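NADPH-ferredoxin reductase FprA (Mycobacterium tuberculosis, PDB 1LQT) transfers electrons between NADPH and ferredoxin through a bound FAD, and may thereby supply electrons to P450 systems. Local coordinates at residues M34-L39 against P74-F79; F79-V84 against A412-L417; Y97-Y102 against N353-G358. All blocks are in the same frame, centred on the assembly; numbering follows the deposited sequence.

Interaction 1 of 3, residues M34-L39 against P74-F79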
loop_
_atom_site.group_PDB
_atom_site.type_symbol
_atom_site.label_atom_id
_atom_site.label_comp_id
_atom_site.label_asym_id
_atom_site.label_seq_id
_atom_site.Cartn_x
_atom_site.Cartn_y
_atom_site.Cartn_z
ATOM N N MET A 34 19.031 3.753 23.136
ATOM C CA MET A 34 18.021 2.995 22.422
ATOM C C MET A 34 18.631 1.831 21.663
ATOM O O MET A 34 19.719 1.919 21.103
ATOM C CB MET A 34 17.262 3.861 21.413
ATOM C CG MET A 34 16.192 4.750 22.014
ATOM S SD MET A 34 14.713 3.907 22.604
ATOM C CE MET A 34 13.869 5.362 23.233
ATOM N N ALA A 35 17.886 0.740 21.615
ATOM C CA ALA A 35 18.167 -0.431 20.782
ATOM C C ALA A 35 16.838 -0.715 20.091
ATOM O O ALA A 35 15.810 -0.802 20.754
ATOM C CB ALA A 35 18.591 -1.606 21.620
ATOM N N VAL A 36 16.871 -0.892 18.780
ATOM C CA VAL A 36 15.680 -1.133 17.976
ATOM C C VAL A 36 15.800 -2.435 17.200
ATOM O O VAL A 36 16.746 -2.611 16.448
ATOM C CB VAL A 36 15.499 0.032 16.980
ATOM C CG1 VAL A 36 14.327 -0.239 16.015
ATOM C CG2 VAL A 36 15.342 1.342 17.692
ATOM N N ASP A 37 14.856 -3.345 17.403
ATOM C CA ASP A 37 14.726 -4.581 16.648
ATOM C C ASP A 37 13.474 -4.459 15.803
ATOM O O ASP A 37 12.388 -4.214 16.310
ATOM C CB ASP A 37 14.578 -5.781 17.577
ATOM C CG ASP A 37 15.856 -6.184 18.270
ATOM O OD1 ASP A 37 16.933 -5.738 17.840
ATOM O OD2 ASP A 37 15.780 -6.961 19.242
ATOM N N MET A 38 13.634 -4.643 14.507
ATOM C CA MET A 38 12.555 -4.557 13.545
ATOM C C MET A 38 12.236 -5.934 13.027
ATOM O O MET A 38 13.111 -6.614 12.505
ATOM C CB MET A 38 12.989 -3.628 12.421
ATOM C CG MET A 38 11.943 -3.411 11.390
ATOM S SD MET A 38 12.442 -2.197 10.124
ATOM C CE MET A 38 12.281 -0.673 10.948
ATOM N N LEU A 39 10.990 -6.358 13.212
ATOM C CA LEU A 39 10.501 -7.666 12.822
ATOM C C LEU A 39 9.575 -7.517 11.649
ATOM O O LEU A 39 8.592 -6.805 11.733
ATOM C CB LEU A 39 9.696 -8.280 13.985
ATOM C CG LEU A 39 10.413 -8.315 15.340
ATOM C CD1 LEU A 39 9.536 -9.133 16.320
ATOM C CD2 LEU A 39 11.780 -8.751 15.323
ATOM N N PRO A 74 24.462 0.618 14.421
ATOM C CA PRO A 74 24.711 -0.585 15.198
ATOM C C PRO A 74 23.647 -0.912 16.240
ATOM O O PRO A 74 23.588 -2.039 16.708
ATOM C CB PRO A 74 26.072 -0.291 15.862
ATOM C CG PRO A 74 26.186 1.108 15.879
ATOM C CD PRO A 74 25.562 1.578 14.569
ATOM N N ARG A 75 22.814 0.053 16.586
ATOM C CA ARG A 75 21.751 -0.168 17.570
ATOM C C ARG A 75 20.497 -0.801 16.954
ATOM O O ARG A 75 19.561 -1.114 17.661
ATOM C CB ARG A 75 21.368 1.181 18.160
ATOM C CG ARG A 75 22.494 1.851 18.958
ATOM C CD ARG A 75 22.181 3.256 19.358
ATOM N NE ARG A 75 22.136 4.145 18.212
ATOM C CZ ARG A 75 21.910 5.443 18.280
ATOM N NH1 ARG A 75 21.668 6.047 19.438
ATOM N NH2 ARG A 75 21.916 6.163 17.175
ATOM N N PHE A 76 20.500 -0.953 15.629
ATOM C CA PHE A 76 19.363 -1.447 14.860
ATOM C C PHE A 76 19.620 -2.856 14.376
ATOM O O PHE A 76 20.706 -3.135 13.848
ATOM C CB PHE A 76 19.192 -0.536 13.644
ATOM C CG PHE A 76 18.072 -0.926 12.727
ATOM C CD1 PHE A 76 18.249 -1.869 11.752
ATOM C CD2 PHE A 76 16.852 -0.273 12.806
ATOM C CE1 PHE A 76 17.175 -2.204 10.911
ATOM C CE2 PHE A 76 15.813 -0.588 11.976
ATOM C CZ PHE A 76 15.965 -1.549 11.063
ATOM N N ARG A 77 18.607 -3.719 14.489
ATOM C CA ARG A 77 18.654 -5.061 13.922
ATOM C C ARG A 77 17.343 -5.294 13.151
ATOM O O ARG A 77 16.286 -4.836 13.569
ATOM C CB ARG A 77 18.798 -6.131 14.993
ATOM C CG ARG A 77 20.057 -6.013 15.812
ATOM C CD ARG A 77 20.329 -7.186 16.737
ATOM N NE ARG A 77 19.254 -7.367 17.713
ATOM C CZ ARG A 77 19.321 -8.217 18.727
ATOM N NH1 ARG A 77 20.389 -8.970 18.867
ATOM N NH2 ARG A 77 18.326 -8.324 19.578
ATOM N N PHE A 78 17.449 -6.053 12.068
ATOM C CA PHE A 78 16.322 -6.495 11.263
ATOM C C PHE A 78 16.178 -8.007 11.318
ATOM O O PHE A 78 17.155 -8.727 11.199
ATOM C CB PHE A 78 16.567 -6.093 9.816
ATOM C CG PHE A 78 15.515 -6.566 8.824
ATOM C CD1 PHE A 78 14.316 -5.899 8.697
ATOM C CD2 PHE A 78 15.759 -7.628 7.967
ATOM C CE1 PHE A 78 13.401 -6.309 7.756
ATOM C CE2 PHE A 78 14.844 -8.034 7.028
ATOM C CZ PHE A 78 13.657 -7.385 6.915
ATOM N N PHE A 79 14.957 -8.470 11.480
ATOM C CA PHE A 79 14.629 -9.877 11.458
ATOM C C PHE A 79 13.433 -10.063 10.528
ATOM O O PHE A 79 12.284 -9.835 10.914
ATOM C CB PHE A 79 14.280 -10.378 12.846
ATOM C CG PHE A 79 15.372 -10.196 13.868
ATOM C CD1 PHE A 79 16.333 -11.173 14.079
ATOM C CD2 PHE A 79 15.442 -9.062 14.641
ATOM C CE1 PHE A 79 17.305 -11.032 15.058
ATOM C CE2 PHE A 79 16.449 -8.919 15.609
ATOM C CZ PHE A 79 17.363 -9.900 15.793
HETATM O O HOH W 1 21.644 4.889 22.120
HETATM O O HOH W 2 18.859 -3.782 18.430
#
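V36 and F76 open a run of four in-register parallel pairs that ends at L39 and F79, the two strands of the Rossmann-type FAD domain lying 16° apart. Backbone bonds alternate across them: V36 N to R75 O, R77 N to V36 O, M38 N to R77 O and F79 N to M38 O.

V36, M38, F76 and F78 share one face, turned to helix 13-28, where M38 packs on F16. Flexible and unbranched, M38 can bend round to the rim of the F76 ring: CG lies anti to the backbone N (chi1 -178°), and the turn at chi3 brings CE to 3.7 Å from CE2, near the ring plane. Its SD stands 5.0 Å from the centroid, also at the edge, a Met-aromatic contact.

On the other face, under helix 402-413, L39 CD2 rests 3.7 Å from F79 CD2. The long R77 chain can run alongside D37, their charged planes 29° apart, and F79 CZ sits over one guanidinium face, offset toward its rim. D37 OD2 also takes the hydroxyl of Y97. In a bidentate salt bridge, syn to each oxygen but somewhat out of the carboxylate plane, R77 NE reaches D37 OD1 at 2.8 Å and R77 NH2 reaches D37 OD2 at 2.9 Å.

Interaction 2 of 3, residues F79-V84 against A412-L417. With FAD (flavin-adenine dinucleotide), chain H.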
loop_
_atom_site.group_PDB
_atom_site.type_symbol
_atom_site.label_atom_id
_atom_site.label_comp_id
_atom_site.label_asym_id
_atom_site.label_seq_id
_atom_site.Cartn_x
_atom_site.Cartn_y
_atom_site.Cartn_z
ATOM N N PHE A 79 14.957 -8.470 11.480
ATOM C CA PHE A 79 14.629 -9.877 11.458
ATOM C C PHE A 79 13.433 -10.063 10.528
ATOM O O PHE A 79 12.284 -9.835 10.914
ATOM C CB PHE A 79 14.280 -10.378 12.846
ATOM C CG PHE A 79 15.372 -10.196 13.868
ATOM C CD1 PHE A 79 16.333 -11.173 14.079
ATOM C CD2 PHE A 79 15.442 -9.062 14.641
ATOM C CE1 PHE A 79 17.305 -11.032 15.058
ATOM C CE2 PHE A 79 16.449 -8.919 15.609
ATOM C CZ PHE A 79 17.363 -9.900 15.793
ATOM N N GLY A 80 13.733 -10.469 9.309
ATOM C CA GLY A 80 12.710 -10.741 8.321
ATOM C C GLY A 80 12.219 -12.167 8.363
ATOM O O GLY A 80 12.804 -13.032 9.005
ATOM N N ASN A 81 11.112 -12.405 7.686
ATOM C CA ASN A 81 10.400 -13.690 7.695
ATOM C C ASN A 81 9.913 -14.048 9.091
ATOM O O ASN A 81 9.852 -15.212 9.438
ATOM C CB ASN A 81 11.250 -14.813 7.083
ATOM C CG ASN A 81 10.460 -16.041 6.719
ATOM O OD1 ASN A 81 9.285 -15.974 6.355
ATOM N ND2 ASN A 81 11.115 -17.192 6.797
ATOM N N VAL A 82 9.579 -13.035 9.889
ATOM C CA VAL A 82 9.030 -13.224 11.236
ATOM C C VAL A 82 7.637 -12.617 11.208
ATOM O O VAL A 82 7.468 -11.404 11.080
ATOM C CB VAL A 82 9.919 -12.566 12.302
ATOM C CG1 VAL A 82 9.266 -12.668 13.672
ATOM C CG2 VAL A 82 11.274 -13.211 12.318
ATOM N N VAL A 83 6.629 -13.475 11.344
ATOM C CA VAL A 83 5.251 -13.054 11.243
ATOM C C VAL A 83 4.687 -12.920 12.647
ATOM O O VAL A 83 4.502 -13.903 13.365
ATOM C CB VAL A 83 4.444 -14.075 10.439
ATOM C CG1 VAL A 83 2.998 -13.628 10.294
ATOM C CG2 VAL A 83 5.073 -14.330 9.076
ATOM N N VAL A 84 4.446 -11.693 13.069
ATOM C CA VAL A 84 3.916 -11.472 14.396
ATOM C C VAL A 84 2.451 -11.867 14.359
ATOM O O VAL A 84 1.692 -11.457 13.473
ATOM C CB VAL A 84 4.161 -10.043 14.864
ATOM C CG1 VAL A 84 3.539 -9.816 16.210
ATOM C CG2 VAL A 84 5.660 -9.748 14.915
ATOM N N ALA A 412 14.720 -19.386 17.761
ATOM C CA ALA A 412 14.012 -20.609 18.160
ATOM C C ALA A 412 12.645 -20.655 17.505
ATOM O O ALA A 412 12.219 -21.688 17.037
ATOM C CB ALA A 412 13.870 -20.657 19.679
ATOM N N ARG A 413 11.963 -19.519 17.480
ATOM C CA ARG A 413 10.626 -19.424 16.934
ATOM C C ARG A 413 10.606 -19.429 15.416
ATOM O O ARG A 413 9.638 -19.878 14.833
ATOM C CB ARG A 413 9.978 -18.160 17.448
ATOM C CG ARG A 413 9.644 -18.231 18.935
ATOM C CD ARG A 413 8.681 -19.348 19.280
ATOM N NE ARG A 413 8.259 -19.213 20.674
ATOM C CZ ARG A 413 7.376 -18.351 21.119
ATOM N NH1 ARG A 413 6.689 -17.573 20.295
ATOM N NH2 ARG A 413 7.196 -18.243 22.415
ATOM N N GLN A 414 11.662 -18.930 14.792
ATOM C CA GLN A 414 11.737 -18.848 13.331
ATOM C C GLN A 414 13.158 -19.116 12.907
ATOM O O GLN A 414 13.950 -18.207 12.710
ATOM C CB GLN A 414 11.280 -17.466 12.846
ATOM C CG GLN A 414 11.403 -17.249 11.337
ATOM C CD GLN A 414 10.850 -18.359 10.489
ATOM O OE1 GLN A 414 11.334 -19.486 10.538
ATOM N NE2 GLN A 414 9.845 -18.040 9.697
ATOM N N PRO A 415 13.492 -20.385 12.754
ATOM C CA PRO A 415 14.845 -20.765 12.323
ATOM C C PRO A 415 15.192 -20.219 10.938
ATOM O O PRO A 415 16.379 -20.151 10.617
ATOM C CB PRO A 415 14.798 -22.292 12.333
ATOM C CG PRO A 415 13.735 -22.641 13.302
ATOM C CD PRO A 415 12.678 -21.556 13.120
ATOM N N LYS A 416 14.192 -19.828 10.165
ATOM C CA LYS A 416 14.406 -19.307 8.828
ATOM C C LYS A 416 14.271 -17.793 8.792
ATOM O O LYS A 416 13.894 -17.223 7.777
ATOM C CB LYS A 416 13.442 -19.967 7.860
ATOM C CG LYS A 416 13.627 -21.491 7.760
ATOM C CD LYS A 416 12.810 -22.095 6.660
ATOM C CE LYS A 416 12.893 -23.612 6.668
ATOM N NZ LYS A 416 11.868 -24.154 5.714
ATOM N N LEU A 417 14.607 -17.118 9.876
ATOM C CA LEU A 417 14.574 -15.655 9.863
ATOM C C LEU A 417 15.694 -15.143 8.961
ATOM O O LEU A 417 16.690 -15.807 8.709
ATOM C CB LEU A 417 14.569 -15.057 11.266
ATOM C CG LEU A 417 15.822 -15.266 12.116
ATOM C CD1 LEU A 417 16.988 -14.370 11.710
ATOM C CD2 LEU A 417 15.443 -15.066 13.584
HETATM P PA FAD H . 3.434 -0.512 4.772
HETATM O O1A FAD H . 2.317 -1.320 4.246
HETATM O O2A FAD H . 4.328 0.217 3.838
HETATM O O5B FAD H . 4.377 -1.454 5.657
HETATM C C5B FAD H . 3.795 -2.423 6.539
HETATM C C4B FAD H . 4.854 -3.496 6.759
HETATM O O4B FAD H . 4.412 -4.301 7.849
HETATM C C3B FAD H . 5.053 -4.433 5.562
HETATM O O3B FAD H . 6.415 -4.611 5.244
HETATM C C2B FAD H . 4.385 -5.702 6.019
HETATM O O2B FAD H . 4.835 -6.889 5.406
HETATM C C1B FAD H . 4.645 -5.659 7.530
HETATM N N9A FAD H . 3.742 -6.476 8.329
HETATM C C8A FAD H . 2.377 -6.501 8.239
HETATM N N7A FAD H . 1.835 -7.336 9.117
HETATM C C5A FAD H . 2.909 -7.898 9.779
HETATM C C6A FAD H . 2.970 -8.852 10.798
HETATM N N6A FAD H . 1.906 -9.391 11.373
HETATM N N1A FAD H . 4.209 -9.191 11.249
HETATM C C2A FAD H . 5.308 -8.599 10.706
HETATM N N3A FAD H . 5.320 -7.678 9.735
HETATM C C4A FAD H . 4.095 -7.360 9.304
HETATM N N1 FAD H . 3.149 6.836 -1.621
HETATM C C2 FAD H . 3.959 7.717 -2.274
HETATM O O2 FAD H . 4.482 8.644 -1.687
HETATM N N3 FAD H . 4.159 7.557 -3.636
HETATM C C4 FAD H . 3.662 6.515 -4.364
HETATM O O4 FAD H . 3.913 6.407 -5.585
HETATM C C4X FAD H . 2.875 5.585 -3.676
HETATM N N5 FAD H . 2.355 4.491 -4.331
HETATM C C5X FAD H . 1.552 3.611 -3.653
HETATM C C6 FAD H . 1.007 2.534 -4.308
HETATM C C7 FAD H . 0.131 1.661 -3.689
HETATM C C7M FAD H . -0.427 0.484 -4.441
HETATM C C8 FAD H . -0.173 1.875 -2.339
HETATM C C8M FAD H . -1.137 0.973 -1.619
HETATM C C9 FAD H . 0.389 2.949 -1.652
HETATM C C9A FAD H . 1.253 3.827 -2.292
HETATM N N10 FAD H . 1.810 4.925 -1.628
HETATM C C10 FAD H . 2.636 5.787 -2.306
HETATM C "C1'" FAD H . 1.574 5.169 -0.175
HETATM C "C2'" FAD H . 2.607 4.445 0.687
HETATM O "O2'" FAD H . 2.731 3.128 0.210
HETATM C "C3'" FAD H . 2.143 4.440 2.156
HETATM O "O3'" FAD H . 2.044 5.768 2.659
HETATM C "C4'" FAD H . 3.096 3.761 3.140
HETATM O "O4'" FAD H . 3.755 2.647 2.545
HETATM C "C5'" FAD H . 2.342 3.313 4.392
HETATM O "O5'" FAD H . 3.359 2.895 5.311
HETATM P P FAD H . 3.129 1.877 6.506
HETATM O O1P FAD H . 4.453 1.792 7.162
HETATM O O2P FAD H . 1.950 2.227 7.356
HETATM O O3P FAD H . 2.740 0.492 5.838
#
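N81 and Q414 carry the polar part of this contact, which fastens the loop after strand 76-80 to the turn that follows helix 402-413. Q414 NE2 donates to N81 O at 2.8 Å, arriving nearly in line with the carbonyl bond, though with a bent N-H (147°), N81 O lying somewhat out of the Q414 amide plane. In return N81 ND2 donates to K416 O at 2.9 Å with an almost straight N-H (177°); K416 O lies in the amide plane of N81, while N81 ND2 stands well above the plane of the K416 carbonyl, off its lone pairs. The two side chains cross at about a right angle, and their nitrogens, both donors, are not bonded to each other.

Within the turn, a type I beta turn from Q414 to L417, Q414 OE1 accepts K416 N, while L417 N closes on Q414 O. The Q414 chain bends at chi2 (48°), which folds its amide back over the turn, so that one group serves both its own turn and the loop after strand 76-80. N81 has positive phi, a conformation that asparagine tolerates better than most residues.

Apolar packing centres on L417. Its CB meets V82 CG2 at 3.9 Å, and CD1 and CD2 both lie 4.0 Å from F79 CD1. L417 CA also makes a CA-H...O contact with G80 O.

Further along, V84 reads the adenine of FAD with its backbone: N donates to N1A at 3.1 Å and O accepts from N6A. Each amide of the buried N81 and Q414 thus donates to a backbone carbonyl of the other segment, satisfying carbonyls outside regular secondary structure.

Interaction 3 of 3, residues Y97-Y102 against N353-G358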
loop_
_atom_site.group_PDB
_atom_site.type_symbol
_atom_site.label_atom_id
_atom_site.label_comp_id
_atom_site.label_asym_id
_atom_site.label_seq_id
_atom_site.Cartn_x
_atom_site.Cartn_y
_atom_site.Cartn_z
ATOM N N TYR A 97 10.419 -6.448 25.481
ATOM C CA TYR A 97 10.827 -5.143 25.065
ATOM C C TYR A 97 10.200 -4.116 25.970
ATOM O O TYR A 97 9.133 -4.347 26.534
ATOM C CB TYR A 97 10.398 -4.918 23.599
ATOM C CG TYR A 97 11.188 -5.738 22.609
ATOM C CD1 TYR A 97 10.794 -7.017 22.253
ATOM C CD2 TYR A 97 12.358 -5.246 22.069
ATOM C CE1 TYR A 97 11.526 -7.756 21.373
ATOM C CE2 TYR A 97 13.103 -5.987 21.174
ATOM C CZ TYR A 97 12.697 -7.240 20.831
ATOM O OH TYR A 97 13.400 -7.997 19.921
ATOM N N ASP A 98 10.871 -2.984 26.123
ATOM C CA ASP A 98 10.288 -1.867 26.861
ATOM C C ASP A 98 9.029 -1.335 26.208
ATOM O O ASP A 98 8.083 -0.957 26.893
ATOM C CB ASP A 98 11.308 -0.761 27.058
ATOM C CG ASP A 98 12.448 -1.193 27.959
ATOM O OD1 ASP A 98 13.568 -1.379 27.433
ATOM O OD2 ASP A 98 12.237 -1.365 29.165
ATOM N N ALA A 99 9.029 -1.299 24.874
ATOM C CA ALA A 99 7.841 -0.891 24.130
ATOM C C ALA A 99 7.883 -1.570 22.778
ATOM O O ALA A 99 8.941 -1.960 22.298
ATOM C CB ALA A 99 7.797 0.591 23.977
ATOM N N VAL A 100 6.694 -1.688 22.175
ATOM C CA VAL A 100 6.531 -2.328 20.887
ATOM C C VAL A 100 5.694 -1.387 20.038
ATOM O O VAL A 100 4.657 -0.913 20.464
ATOM C CB VAL A 100 5.827 -3.684 21.008
ATOM C CG1 VAL A 100 5.821 -4.404 19.671
ATOM C CG2 VAL A 100 6.482 -4.576 22.100
ATOM N N ILE A 101 6.168 -1.139 18.819
ATOM C CA ILE A 101 5.455 -0.296 17.856
ATOM C C ILE A 101 4.966 -1.171 16.714
ATOM O O ILE A 101 5.764 -1.813 16.038
ATOM C CB ILE A 101 6.347 0.802 17.306
ATOM C CG1 ILE A 101 6.950 1.672 18.420
ATOM C CG2 ILE A 101 5.576 1.641 16.330
ATOM C CD1 ILE A 101 7.907 2.685 17.923
ATOM N N TYR A 102 3.649 -1.197 16.510
ATOM C CA TYR A 102 3.042 -1.896 15.393
ATOM C C TYR A 102 2.931 -0.949 14.212
ATOM O O TYR A 102 2.248 0.063 14.277
ATOM C CB TYR A 102 1.676 -2.478 15.810
ATOM C CG TYR A 102 1.911 -3.644 16.716
ATOM C CD1 TYR A 102 2.097 -3.471 18.078
ATOM C CD2 TYR A 102 2.042 -4.931 16.218
ATOM C CE1 TYR A 102 2.441 -4.519 18.888
ATOM C CE2 TYR A 102 2.368 -5.990 17.028
ATOM C CZ TYR A 102 2.586 -5.781 18.356
ATOM O OH TYR A 102 2.963 -6.850 19.126
ATOM N N ASN A 353 2.387 -0.096 26.885
ATOM C CA ASN A 353 3.683 -0.052 26.202
ATOM C C ASN A 353 3.657 -0.506 24.738
ATOM O O ASN A 353 4.708 -0.773 24.182
ATOM C CB ASN A 353 4.764 -0.834 26.970
ATOM C CG ASN A 353 4.603 -2.290 26.871
ATOM O OD1 ASN A 353 3.471 -2.775 26.709
ATOM N ND2 ASN A 353 5.724 -3.048 26.971
ATOM N N GLU A 354 2.467 -0.575 24.140
ATOM C CA GLU A 354 2.335 -0.934 22.729
ATOM C C GLU A 354 1.727 0.254 22.004
ATOM O O GLU A 354 0.804 0.890 22.500
ATOM C CB GLU A 354 1.491 -2.183 22.583
ATOM C CG GLU A 354 2.059 -3.388 23.312
ATOM C CD GLU A 354 1.018 -4.458 23.543
ATOM O OE1 GLU A 354 0.043 -4.181 24.276
ATOM O OE2 GLU A 354 1.140 -5.569 23.003
ATOM N N TYR A 355 2.208 0.476 20.780
ATOM C CA TYR A 355 1.925 1.655 20.013
ATOM C C TYR A 355 1.648 1.268 18.580
ATOM O O TYR A 355 1.936 0.151 18.152
ATOM C CB TYR A 355 3.125 2.624 20.076
ATOM C CG TYR A 355 3.397 3.089 21.488
ATOM C CD1 TYR A 355 4.143 2.317 22.366
ATOM C CD2 TYR A 355 2.873 4.289 21.942
ATOM C CE1 TYR A 355 4.339 2.719 23.673
ATOM C CE2 TYR A 355 3.054 4.683 23.265
ATOM C CZ TYR A 355 3.791 3.897 24.116
ATOM O OH TYR A 355 3.970 4.296 25.425
ATOM N N VAL A 356 1.132 2.220 17.826
ATOM C CA VAL A 356 0.911 2.083 16.399
ATOM C C VAL A 356 1.398 3.322 15.671
ATOM O O VAL A 356 1.355 4.425 16.195
ATOM C CB VAL A 356 -0.578 1.838 16.059
ATOM C CG1 VAL A 356 -0.963 0.408 16.350
ATOM C CG2 VAL A 356 -1.507 2.810 16.777
ATOM N N VAL A 357 1.842 3.118 14.432
ATOM C CA VAL A 357 2.191 4.165 13.497
ATOM C C VAL A 357 1.699 3.745 12.122
ATOM O O VAL A 357 1.471 2.575 11.861
ATOM C CB VAL A 357 3.723 4.450 13.439
ATOM C CG1 VAL A 357 4.204 5.008 14.792
ATOM C CG2 VAL A 357 4.471 3.197 13.061
ATOM N N GLY A 358 1.596 4.714 11.232
ATOM C CA GLY A 358 1.319 4.425 9.838
ATOM C C GLY A 358 -0.136 4.122 9.573
ATOM O O GLY A 358 -1.039 4.497 10.318
HETATM O O HOH W 3 3.329 -6.298 21.698
#
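I101 and Y355 sit at the centre of the parallel pairing of strands 99-102 and 354-356, at one edge of the FAD-binding Rossmann-type sheet, where 354-356 is the outermost strand; the two axes lie 24° apart. Bonds zigzag from V100 N to N353 O, Y355 N to V100 O, Y102 N to Y355 O and V357 N to Y102 O. The third is short, 2.7 Å between Y102 N and Y355 O, and nearly straight at 175°, though Y102 N stands tilted from the Y355 carbonyl plane.

The tight side is the apolar one, facing helix 370-391. I101 CG2 touches V357 CG2 at 3.8 Å, the two branched chains crossing at a slant; beta-branched residues suit these extended backbones. Next to them the Y355 ring turns its edge to V100 O and brings CE1 to 4.1 Å from A99 CB. A99 is small enough to leave room for that ring, whose hydroxyl bonds to N385. V357 CG2 sits between the backbone N and the carbonyl carbon, and from there it reaches I101. Just beyond, G358 touches FAD and occupies the N-cap position of the next helix, with a positive phi that favours glycine.

The other face, with V100, Y102, E354 and V356, is well packed where Y102 CB lies 3.9 Å from V356 CG1, and helix 90-96 lies against V100 and Y102. At the N-terminal end, around the partly exposed N353 and E354, the contact is looser and more polar. N353 ND2 donates to D98 O at a long 3.2 Å, standing above the carbonyl plane, a bond that joins the residues leading into the two strands. E354 OE1 is held by S351, whereas a water links the other oxygen to the tyrosine: Y102 OH donates to it at 2.7 Å, and it donates to E354 OE2 at 2.7 Å.

In the fold
All three contacts reach one mixed sheet, ordered 354-356, 99-102, 4-9, 34-40, 76-80 and 418-419. Interactions 1 and 3 pair its strands on either side of strand 4-9, their centres about 13 Å apart, and D37 meets Y97 between them. Interaction 2 fastens the loop leaving strand 76-80; it shares F79 with interaction 1, about 14 Å away. Along the chain interaction 1 closes first, and interaction 3 is nested inside the long loop closed by interaction 2. V84, which holds the adenine, packs on both L39 and Y102, although the centres of interactions 2 and 3 are about 19 Å apart. Segments from late in the chain, 353-358 and 412-417, complete a domain begun near the N-terminus.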